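Local coordinates for ubiquitin conjugating enzyme (Agrocybe aegerita, PDB 3WE5), which acts as an E2 enzyme that probably accepts activated ubiquitin from an E1 enzyme as a thioester and passes it on toward target proteins, at residues 126-129 with 130-134; 34-38 with 39-43. One frame throughout, in Å; residues are numbered along the deposited sequence.

Interaction 1. Residues 126-129 with 130-134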
# COMPACT_ATOMS: atom_id res chain seq x y z
N SER A 126 -17.40 3.99 18.07
CA SER A 126 -16.87 4.48 19.34
C SER A 126 -15.38 4.36 19.29
O SER A 126 -14.82 3.75 18.38
CB SER A 126 -17.39 3.63 20.49
OG SER A 126 -16.96 2.28 20.36
N VAL A 127 -14.71 4.95 20.26
CA VAL A 127 -13.27 4.83 20.33
C VAL A 127 -12.84 3.35 20.43
O VAL A 127 -11.90 2.92 19.73
CB VAL A 127 -12.76 5.61 21.54
CG1 VAL A 127 -11.27 5.32 21.73
CG2 VAL A 127 -12.99 7.10 21.29
N ILE A 128 -13.51 2.61 21.29
CA ILE A 128 -13.17 1.19 21.47
C ILE A 128 -13.42 0.40 20.19
O ILE A 128 -12.61 -0.45 19.82
CB ILE A 128 -13.90 0.59 22.66
CG1 ILE A 128 -13.38 1.24 23.94
CG2 ILE A 128 -13.71 -0.93 22.72
CD1 ILE A 128 -11.95 0.80 24.33
N ALA A 129 -14.50 0.69 19.48
CA ALA A 129 -14.70 0.06 18.15
C ALA A 129 -13.55 0.31 17.18
O ALA A 129 -13.14 -0.58 16.45
CB ALA A 129 -16.07 0.49 17.52
N VAL A 130 -13.02 1.53 17.16
CA VAL A 130 -11.88 1.82 16.34
C VAL A 130 -10.67 0.99 16.78
O VAL A 130 -9.94 0.46 15.94
CB VAL A 130 -11.53 3.32 16.38
CG1 VAL A 130 -10.24 3.60 15.61
CG2 VAL A 130 -12.69 4.13 15.82
N CYS A 131 -10.43 0.92 18.09
CA CYS A 131 -9.30 0.13 18.61
C CYS A 131 -9.38 -1.32 18.16
O CYS A 131 -8.37 -1.92 17.73
CB CYS A 131 -9.31 0.14 20.13
SG CYS A 131 -8.76 1.74 20.86
N VAL A 132 -10.57 -1.89 18.30
CA VAL A 132 -10.80 -3.30 17.92
C VAL A 132 -10.60 -3.51 16.44
O VAL A 132 -9.99 -4.50 16.01
CB VAL A 132 -12.21 -3.75 18.32
CG1 VAL A 132 -12.59 -5.06 17.62
CG2 VAL A 132 -12.34 -3.88 19.84
N THR A 133 -11.16 -2.60 15.63
CA THR A 133 -10.97 -2.65 14.18
C THR A 133 -9.52 -2.58 13.75
O THR A 133 -9.08 -3.33 12.88
CB THR A 133 -11.79 -1.51 13.47
OG1 THR A 133 -13.18 -1.64 13.80
CG2 THR A 133 -11.63 -1.57 11.95
N LEU A 134 -8.74 -1.69 14.35
CA LEU A 134 -7.34 -1.57 13.99
C LEU A 134 -6.53 -2.78 14.48
O LEU A 134 -5.58 -3.22 13.80
CB LEU A 134 -6.74 -0.26 14.56
CG LEU A 134 -7.35 1.01 13.97
CD1 LEU A 134 -6.75 2.24 14.64
CD2 LEU A 134 -7.14 1.10 12.46

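Interaction 2. Residues 34-38 with 39-43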
# COMPACT_ATOMS: atom_id res chain seq x y z
N ARG A 34 -16.69 6.57 30.70
CA ARG A 34 -17.43 5.88 31.76
C ARG A 34 -17.58 4.41 31.39
O ARG A 34 -17.37 3.52 32.24
CB ARG A 34 -18.81 6.52 31.91
CG ARG A 34 -19.73 5.96 32.98
CD ARG A 34 -21.04 6.79 33.03
NE ARG A 34 -20.77 8.16 33.49
CZ ARG A 34 -20.92 9.28 32.77
NH1 ARG A 34 -21.37 9.29 31.51
NH2 ARG A 34 -20.61 10.44 33.34
N GLU A 35 -17.93 4.15 30.14
CA GLU A 35 -18.11 2.75 29.70
C GLU A 35 -16.81 1.97 29.68
O GLU A 35 -16.80 0.79 30.05
CB GLU A 35 -18.86 2.68 28.37
CG GLU A 35 -20.27 3.30 28.43
CD GLU A 35 -21.17 2.72 29.51
OE1 GLU A 35 -21.11 1.49 29.75
OE2 GLU A 35 -21.95 3.49 30.12
N ILE A 36 -15.70 2.59 29.27
CA ILE A 36 -14.39 1.93 29.31
C ILE A 36 -14.05 1.56 30.75
O ILE A 36 -13.58 0.45 31.03
CB ILE A 36 -13.30 2.83 28.70
CG1 ILE A 36 -13.46 2.86 27.18
CG2 ILE A 36 -11.86 2.33 29.06
CD1 ILE A 36 -12.67 3.98 26.49
N GLN A 37 -14.32 2.47 31.70
CA GLN A 37 -14.09 2.17 33.11
C GLN A 37 -15.01 1.05 33.63
O GLN A 37 -14.56 0.18 34.40
CB GLN A 37 -14.26 3.42 33.99
CG GLN A 37 -13.98 3.14 35.46
CD GLN A 37 -14.28 4.32 36.35
OE1 GLN A 37 -15.40 4.47 36.83
NE2 GLN A 37 -13.29 5.17 36.57
N SER A 38 -16.27 1.08 33.24
CA SER A 38 -17.30 0.15 33.73
C SER A 38 -17.14 -1.24 33.14
O SER A 38 -17.16 -2.26 33.87
CB SER A 38 -18.67 0.67 33.32
OG SER A 38 -19.67 -0.09 33.95
N GLU A 39 -17.01 -1.27 31.82
CA GLU A 39 -16.99 -2.52 31.03
C GLU A 39 -15.60 -3.09 30.89
O GLU A 39 -15.43 -4.28 30.58
CB GLU A 39 -17.55 -2.26 29.63
CG GLU A 39 -19.02 -1.89 29.63
CD GLU A 39 -19.92 -3.07 30.00
OE1 GLU A 39 -21.06 -2.80 30.42
OE2 GLU A 39 -19.51 -4.25 29.86
N GLY A 40 -14.61 -2.24 31.09
CA GLY A 40 -13.25 -2.63 30.78
C GLY A 40 -13.01 -2.61 29.29
O GLY A 40 -13.91 -2.31 28.50
N CYS A 41 -11.78 -2.88 28.89
CA CYS A 41 -11.45 -2.90 27.47
C CYS A 41 -11.38 -4.33 26.98
O CYS A 41 -11.16 -5.24 27.79
CB CYS A 41 -10.08 -2.27 27.19
SG CYS A 41 -9.95 -0.48 27.45
N PRO A 42 -11.55 -4.53 25.66
CA PRO A 42 -11.39 -5.88 25.12
C PRO A 42 -9.95 -6.34 25.24
O PRO A 42 -9.05 -5.51 25.36
CB PRO A 42 -11.75 -5.72 23.64
CG PRO A 42 -12.62 -4.47 23.60
CD PRO A 42 -11.99 -3.58 24.63
N VAL A 43 -9.72 -7.64 25.19
CA VAL A 43 -8.37 -8.15 25.40
C VAL A 43 -7.37 -7.55 24.42
O VAL A 43 -7.64 -7.41 23.20
CB VAL A 43 -8.36 -9.73 25.36
CG1 VAL A 43 -8.80 -10.25 24.00
CG2 VAL A 43 -6.99 -10.26 25.73
O HOH W 1 -21.65 -0.12 31.63

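Interaction 1. Residues 126-129 with 130-134
Ala129 O is gripped twice by Thr133, one turn further along the helix. Thr133 N donates to Ala129 O over 2.9 Å. The hydroxyl Thr133 OG1 donates to the same Ala129 O, also over 2.9 Å. The two donors come from opposite faces of the carbonyl plane, so the oxygen is held between them. Thr133 can do this because chi1 is -58°, which sets OG1 beside its own backbone N and leaves CG2 turned the other way. The N-H of Ala129 is also used: it points at Ser126 OG, 3.1 Å away, with a nearly straight angle of 164°. Ser126 is thus the N-cap of the helix. Val130 follows in the first turn. Its N donates to Ser126 O at 3.1 Å, and its branch CG2, next to that N, rests 3.4 Å from the same Ser126 O. Cys131 N bonds to Val127 O. Ile128 O then accepts from Val132 N at 2.9 Å. Beside this bond, Ile128 CG2 and Val132 CG2 lie loosely against each other at 4.3 Å, as two apolar side chains one turn apart. Val127, Val130 and Cys131 face the sheet and touch Phe77, while Ile128 also reaches Ile36 of the N-terminal helix. Glu32 of that helix accepts from Val127 N. These are the serine-capped first two turns of an alpha-helix, the start of the central helix that packs on the antiparallel sheet in the ubiquitin-conjugating fold.

Interaction 2. Residues 34-38 with 39-43
This contact is the C-terminal end of the N-terminal helix of the ubiquitin-conjugating fold, where Glu35 and Ile36 accept the last bonds before the chain runs off toward the first strand. Glu39 N donates to Glu35 O over a short 2.7 Å. The next link, from Gly40 N to Ile36 O, is weak: it is 2.9 Å long but bent to 125°. Gly40 is the first residue to leave the helical conformation. Its positive phi of 76° is one that glycine adopts readily, and with it the chain leaves the helix. Beyond it, Cys41 folds its sulfur back onto the helix, with Cys41 SG 3.8 Å from the branch methyl Ile36 CG2. This apolar pair faces inward, and both side chains touch Ile128 of the central helix. The other side of the turn is polar and carries more exposed residues. There Glu35 and Glu39 lie side by side and point the same way, their carboxylates nearly coplanar at 27°. Glu35 OE1 and Glu39 OE1 are 4.3 Å apart, a spacing at which two negative charges would be expected to repel. Lys31 makes a long, weak ion pair with Glu35 OE2, which may offset part of this. A water bridges the two acids. It donates to Glu35 OE1, and to Glu39 OE1 at 3.0 Å. Ser38 OG donates to the same water over 3.1 Å, as its third partner.

Interaction 2 comes first along the chain and ends the N-terminal helix 24-39. Interaction 1 follows much later, after the four-stranded sheet, and opens the central helix 127-140. Their centres are nevertheless about 12 Å apart, and they touch. Ile128 CG1 packs on Ile36 CG1 at 3.6 Å, and Ile128 CG2 on Pro42 CD at 3.7 Å. Val132 CG2 meets Pro42 CG at 3.8 Å. The end of one helix and the start of another thus share an apolar seam, with Phe58 of strand 55-61 touching both Ile36 and Ile128. This joins the N-terminal helix and its exit loop to the core of the ubiquitin-conjugating domain.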